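Local atomic coordinates of Cj0977 (Campylobacter jejuni, PDB entry 3BNV), a protein that is a virulence factor of unknown biochemical function with a hot-dog fold, whose expression is regulated by sigma28, the flagellar sigma factor. Residues T38-D43 against K48-T53; N75-A80 against L106-H111. All coordinates share one frame; numbering follows the deposited sequence.

Interaction 1. Residues T38-D43 against K48-T53; sequences TIIEID and KSILIT
Thr38-Asp43 and Lys48-Ile52 run antiparallel, their axes 4.4 Å apart at the closest and 158° between their directions, and Thr38 and Ile50 form a hydrogen-bonded pair in which the N of each donates to the O of the other. The two strands make the beta hairpin at the edge of the hot-dog sheet, and a classic beta bulge interrupts their register: Ile39 stands across from Ser49, but Ile40 and Glu41 both face Lys48. At the bulge Lys48 O accepts a bond from Ile40 N (2.7 Å) and a weak, more bent one from Glu41 N, 3.3 Å, so one carbonyl serves two successive amides. Lys48 N in turn donates to Glu41 O, closing the bulge.

The extra residue changes where Ile40 points. Its side chain turns toward the neighbouring strand, with CG2 lying alongside the Lys48 backbone and 3.5 Å from Lys48 CB. CG1 lies anti to the backbone N (chi1 -151°) and the chain runs on extended, which carries CD1 over to Ile50 CG2. Beyond, Ile40 touches Ala13 of a loop.

Thr38, Glu41, Lys48 and Ile50 point to one face of the sheet. The side chains of Glu41 and Lys48 leave from CB atoms 3.9 Å apart and cross at a slant, both extended; Glu41 OE2 and Lys48 NZ end 5.0 Å apart, so their opposite charges are near without forming a salt bridge. Lys48 also leans on Glu109 of the next strand.

The other face belongs to Ile39 and Ser49, and is covered by helix 67-82, where Ile39 meets Tyr76 and Ala80. Across the hairpin the methyl end of Ile39, CD1, rests 3.9 Å from Ser49 CB.

Interaction 2. Residues N75-A80 against L106-H111; sequences NYVAQA and LELEAH
Chi1 of Val77, at 80°, sets CG1 between the backbone N and the carbonyl carbon and leaves CG2 anti to the N, so both methyls of the branch reach Ala110 on the strand. CG1 does most of the touching: it sits between two residues of the same strand face, 3.9 Å from Ala110 CB and 4.0 Å from Leu108 CB. Leu108 meets it with the root of its side chain, because a chi1 of -51° swings CG to the position anti to the carbonyl carbon.

This is the central helix of the hot-dog fold lying against the sheet that wraps it. Helix 67-82 and strand 105-112 pass with their local axes 7.6 Å apart and 38° between their directions. The small side chains of Ala78 and Ala110 are consistent with the close approach: their CA atoms are 5.6 Å apart, and Ala110 CB lies 3.6 Å from Val77 O, its methyl against the helix backbone.

Strands 46-52 and 120-129 extend the same seat, with Ser49 and Val125 also touching Val77. Elsewhere on the helix, Asn75, Tyr76 and Gln79 pack on Phe66 of the second subunit.

All four residues that meet here are buried, and what joins them is apolar side chains packing on one another and on the helix backbone, without a hydrogen bond between helix and strand, so shape fit and burial probably account for this contact.

In the fold
The two contacts are neighbours, their centres about 7 Å apart, and share the sheet in which strands 46-52 and 105-112 lie side by side. Interaction 1 builds the sheet's margin within this chain and is partly buried; interaction 2 lies deeper, about 3 Å from the chain centre, and sets the helix on the sheet. Backbone hydrogen bonds dominate the first, apolar contacts the second. Ser49 connects them: its N probably bonds to Leu108 O, at 2.9 Å, while its OG packs against Val77 CB. Helix 67-82, one partner of interaction 2, also covers the Ile39 and Ser49 face of interaction 1; the face bearing Thr38, Glu41, Lys48 and Ile50 points away from it.

Interaction 1. Residues T38-D43 against K48-T53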
loop_
_atom_site.group_PDB
_atom_site.type_symbol
_atom_site.label_atom_id
_atom_site.label_comp_id
_atom_site.label_asym_id
_atom_site.label_seq_id
_atom_site.Cartn_x
_atom_site.Cartn_y
_atom_site.Cartn_z
ATOM N N THR A 38 11.507 5.940 -5.363
ATOM C CA THR A 38 11.844 7.071 -6.208
ATOM C C THR A 38 11.647 6.749 -7.684
ATOM O O THR A 38 12.001 5.676 -8.152
ATOM C CB THR A 38 13.298 7.424 -6.023
ATOM O OG1 THR A 38 13.500 7.818 -4.664
ATOM C CG2 THR A 38 13.701 8.513 -6.943
ATOM N N ILE A 39 11.067 7.687 -8.419
ATOM C CA ILE A 39 10.869 7.512 -9.848
ATOM C C ILE A 39 12.176 7.818 -10.550
ATOM O O ILE A 39 12.809 8.829 -10.286
ATOM C CB ILE A 39 9.789 8.444 -10.371
ATOM C CG1 ILE A 39 8.564 8.385 -9.468
ATOM C CG2 ILE A 39 9.415 8.083 -11.797
ATOM C CD1 ILE A 39 7.872 7.031 -9.466
ATOM N N ILE A 40 12.562 6.945 -11.465
ATOM C CA ILE A 40 13.938 6.838 -11.934
ATOM C C ILE A 40 13.951 7.046 -13.459
ATOM O O ILE A 40 14.983 7.300 -14.067
ATOM C CB ILE A 40 14.421 5.404 -11.523
ATOM C CG1 ILE A 40 15.879 5.304 -11.266
ATOM C CG2 ILE A 40 14.174 4.373 -12.586
ATOM C CD1 ILE A 40 16.298 3.859 -11.497
ATOM N N GLU A 41 12.771 6.933 -14.057
ATOM C CA GLU A 41 12.587 7.161 -15.477
ATOM C C GLU A 41 11.103 7.290 -15.794
ATOM O O GLU A 41 10.254 6.604 -15.196
ATOM C CB GLU A 41 13.215 6.039 -16.291
ATOM C CG GLU A 41 12.809 6.043 -17.731
ATOM C CD GLU A 41 13.666 5.128 -18.588
ATOM O OE1 GLU A 41 13.555 5.259 -19.834
ATOM O OE2 GLU A 41 14.447 4.300 -18.033
ATOM N N ILE A 42 10.782 8.206 -16.703
ATOM C CA ILE A 42 9.401 8.332 -17.160
ATOM C C ILE A 42 9.344 8.689 -18.618
ATOM O O ILE A 42 10.301 9.166 -19.180
ATOM C CB ILE A 42 8.547 9.335 -16.367
ATOM C CG1 ILE A 42 8.796 10.753 -16.838
ATOM C CG2 ILE A 42 8.808 9.236 -14.888
ATOM C CD1 ILE A 42 7.800 11.707 -16.214
ATOM N N ASP A 43 8.204 8.419 -19.221
ATOM C CA ASP A 43 7.983 8.632 -20.637
ATOM C C ASP A 43 6.476 8.506 -20.817
ATOM O O ASP A 43 5.736 8.177 -19.869
ATOM C CB ASP A 43 8.695 7.532 -21.440
ATOM C CG ASP A 43 9.197 8.001 -22.826
ATOM O OD1 ASP A 43 10.016 7.260 -23.418
ATOM O OD2 ASP A 43 8.803 9.089 -23.335
ATOM N N LYS A 48 9.570 4.016 -14.439
ATOM C CA LYS A 48 10.429 3.044 -13.759
ATOM C C LYS A 48 10.781 3.569 -12.372
ATOM O O LYS A 48 11.091 4.749 -12.218
ATOM C CB LYS A 48 11.705 2.836 -14.563
ATOM C CG LYS A 48 12.334 1.459 -14.421
ATOM C CD LYS A 48 13.664 1.351 -15.206
ATOM C CE LYS A 48 14.191 -0.108 -15.264
ATOM N NZ LYS A 48 15.069 -0.420 -16.476
ATOM N N SER A 49 10.711 2.728 -11.350
ATOM C CA SER A 49 11.040 3.215 -10.004
ATOM C C SER A 49 11.855 2.228 -9.202
ATOM O O SER A 49 12.017 1.079 -9.594
ATOM C CB SER A 49 9.781 3.633 -9.242
ATOM O OG SER A 49 9.103 2.519 -8.706
ATOM N N ILE A 50 12.409 2.682 -8.097
ATOM C CA ILE A 50 13.087 1.749 -7.232
ATOM C C ILE A 50 12.712 1.995 -5.791
ATOM O O ILE A 50 12.533 3.127 -5.382
ATOM C CB ILE A 50 14.639 1.681 -7.445
ATOM C CG1 ILE A 50 15.333 2.746 -6.648
ATOM C CG2 ILE A 50 15.057 1.644 -8.922
ATOM C CD1 ILE A 50 15.767 2.181 -5.328
ATOM N N LEU A 51 12.546 0.914 -5.044
ATOM C CA LEU A 51 12.240 0.994 -3.629
ATOM C C LEU A 51 13.373 0.342 -2.876
ATOM O O LEU A 51 13.617 -0.854 -3.036
ATOM C CB LEU A 51 10.943 0.260 -3.314
ATOM C CG LEU A 51 10.447 0.239 -1.872
ATOM C CD1 LEU A 51 9.884 1.590 -1.522
ATOM C CD2 LEU A 51 9.368 -0.820 -1.642
ATOM N N ILE A 52 14.104 1.127 -2.087
ATOM C CA ILE A 52 15.064 0.506 -1.191
ATOM C C ILE A 52 14.383 0.269 0.152
ATOM O O ILE A 52 13.857 1.197 0.777
ATOM C CB ILE A 52 16.437 1.240 -1.109
ATOM C CG1 ILE A 52 16.418 2.354 -0.093
ATOM C CG2 ILE A 52 16.806 1.794 -2.447
ATOM C CD1 ILE A 52 17.095 3.667 -0.612
ATOM N N THR A 53 14.356 -0.987 0.565
ATOM C CA THR A 53 13.649 -1.345 1.781
ATOM C C THR A 53 14.388 -0.803 3.001
ATOM O O THR A 53 15.610 -0.791 3.032
ATOM C CB THR A 53 13.468 -2.867 1.909
ATOM O OG1 THR A 53 14.746 -3.495 2.045
ATOM C CG2 THR A 53 12.784 -3.397 0.695
#

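Interaction 2. Residues N75-A80 against L106-H111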
loop_
_atom_site.group_PDB
_atom_site.type_symbol
_atom_site.label_atom_id
_atom_site.label_comp_id
_atom_site.label_asym_id
_atom_site.label_seq_id
_atom_site.Cartn_x
_atom_site.Cartn_y
_atom_site.Cartn_z
ATOM N N ASN A 75 1.829 1.640 -6.522
ATOM C CA ASN A 75 0.857 2.696 -6.587
ATOM C C ASN A 75 1.522 3.983 -7.108
ATOM O O ASN A 75 1.000 4.696 -7.978
ATOM C CB ASN A 75 0.262 2.841 -5.189
ATOM C CG ASN A 75 -0.837 3.867 -5.100
ATOM O OD1 ASN A 75 -1.070 4.666 -6.024
ATOM N ND2 ASN A 75 -1.505 3.882 -3.960
ATOM N N TYR A 76 2.707 4.265 -6.609
ATOM C CA TYR A 76 3.419 5.464 -7.022
ATOM C C TYR A 76 3.862 5.381 -8.494
ATOM O O TYR A 76 3.531 6.249 -9.294
ATOM C CB TYR A 76 4.549 5.716 -6.034
ATOM C CG TYR A 76 5.360 6.968 -6.199
ATOM C CD1 TYR A 76 6.708 6.958 -5.932
ATOM C CD2 TYR A 76 4.788 8.154 -6.569
ATOM C CE1 TYR A 76 7.473 8.100 -6.053
ATOM C CE2 TYR A 76 5.558 9.313 -6.706
ATOM C CZ TYR A 76 6.895 9.275 -6.447
ATOM O OH TYR A 76 7.676 10.405 -6.566
ATOM N N VAL A 77 4.581 4.340 -8.871
ATOM C CA VAL A 77 5.041 4.234 -10.254
ATOM C C VAL A 77 3.869 4.097 -11.275
ATOM O O VAL A 77 3.961 4.575 -12.401
ATOM C CB VAL A 77 6.116 3.145 -10.446
ATOM C CG1 VAL A 77 5.503 1.774 -10.523
ATOM C CG2 VAL A 77 6.863 3.383 -11.690
ATOM N N ALA A 78 2.763 3.475 -10.892
ATOM C CA ALA A 78 1.580 3.494 -11.767
ATOM C C ALA A 78 1.139 4.918 -12.061
ATOM O O ALA A 78 0.898 5.287 -13.210
ATOM C CB ALA A 78 0.416 2.746 -11.148
ATOM N N GLN A 79 0.998 5.727 -11.019
ATOM C CA GLN A 79 0.599 7.098 -11.252
ATOM C C GLN A 79 1.650 7.850 -12.032
ATOM O O GLN A 79 1.315 8.667 -12.863
ATOM C CB GLN A 79 0.283 7.822 -9.955
ATOM C CG GLN A 79 -0.906 7.249 -9.205
ATOM C CD GLN A 79 -1.474 8.246 -8.240
ATOM O OE1 GLN A 79 -2.053 9.240 -8.654
ATOM N NE2 GLN A 79 -1.297 8.012 -6.953
ATOM N N ALA A 80 2.930 7.561 -11.813
ATOM C CA ALA A 80 3.952 8.264 -12.574
ATOM C C ALA A 80 3.887 7.946 -14.068
ATOM O O ALA A 80 4.280 8.763 -14.891
ATOM C CB ALA A 80 5.290 7.969 -12.040
ATOM N N LEU A 106 13.814 -3.190 -4.583
ATOM C CA LEU A 106 12.822 -3.573 -5.549
ATOM C C LEU A 106 12.890 -2.649 -6.758
ATOM O O LEU A 106 12.994 -1.420 -6.627
ATOM C CB LEU A 106 11.463 -3.464 -4.899
ATOM C CG LEU A 106 10.222 -3.771 -5.720
ATOM C CD1 LEU A 106 10.143 -5.263 -6.002
ATOM C CD2 LEU A 106 9.031 -3.314 -4.913
ATOM N N GLU A 107 12.846 -3.247 -7.941
ATOM C CA GLU A 107 12.856 -2.491 -9.183
ATOM C C GLU A 107 11.472 -2.610 -9.867
ATOM O O GLU A 107 11.060 -3.690 -10.258
ATOM C CB GLU A 107 13.987 -3.007 -10.066
ATOM C CG GLU A 107 15.328 -2.845 -9.421
ATOM C CD GLU A 107 16.510 -3.337 -10.288
ATOM O OE1 GLU A 107 17.215 -4.301 -9.824
ATOM O OE2 GLU A 107 16.716 -2.747 -11.415
ATOM N N LEU A 108 10.744 -1.503 -9.982
ATOM C CA LEU A 108 9.407 -1.545 -10.570
ATOM C C LEU A 108 9.354 -0.924 -11.973
ATOM O O LEU A 108 10.010 0.070 -12.240
ATOM C CB LEU A 108 8.395 -0.867 -9.643
ATOM C CG LEU A 108 8.409 -1.330 -8.184
ATOM C CD1 LEU A 108 9.446 -0.613 -7.313
ATOM C CD2 LEU A 108 7.041 -1.177 -7.546
ATOM N N GLU A 109 8.586 -1.533 -12.866
ATOM C CA GLU A 109 8.277 -0.919 -14.153
ATOM C C GLU A 109 6.776 -0.867 -14.329
ATOM O O GLU A 109 6.076 -1.820 -13.982
ATOM C CB GLU A 109 8.872 -1.688 -15.322
ATOM C CG GLU A 109 10.349 -1.720 -15.317
ATOM C CD GLU A 109 10.910 -2.463 -16.506
ATOM O OE1 GLU A 109 11.949 -3.151 -16.328
ATOM O OE2 GLU A 109 10.332 -2.363 -17.616
ATOM N N ALA A 110 6.288 0.234 -14.882
ATOM C CA ALA A 110 4.849 0.419 -15.110
ATOM C C ALA A 110 4.567 0.776 -16.553
ATOM O O ALA A 110 5.244 1.626 -17.126
ATOM C CB ALA A 110 4.313 1.514 -14.185
ATOM N N HIS A 111 3.572 0.132 -17.148
ATOM C CA HIS A 111 3.196 0.412 -18.536
ATOM C C HIS A 111 1.700 0.597 -18.575
ATOM O O HIS A 111 0.952 -0.289 -18.135
ATOM C CB HIS A 111 3.557 -0.746 -19.433
ATOM C CG HIS A 111 5.013 -1.067 -19.461
ATOM N ND1 HIS A 111 5.859 -0.588 -20.440
ATOM C CD2 HIS A 111 5.769 -1.851 -18.658
ATOM C CE1 HIS A 111 7.082 -1.044 -20.223
ATOM N NE2 HIS A 111 7.049 -1.828 -19.158
#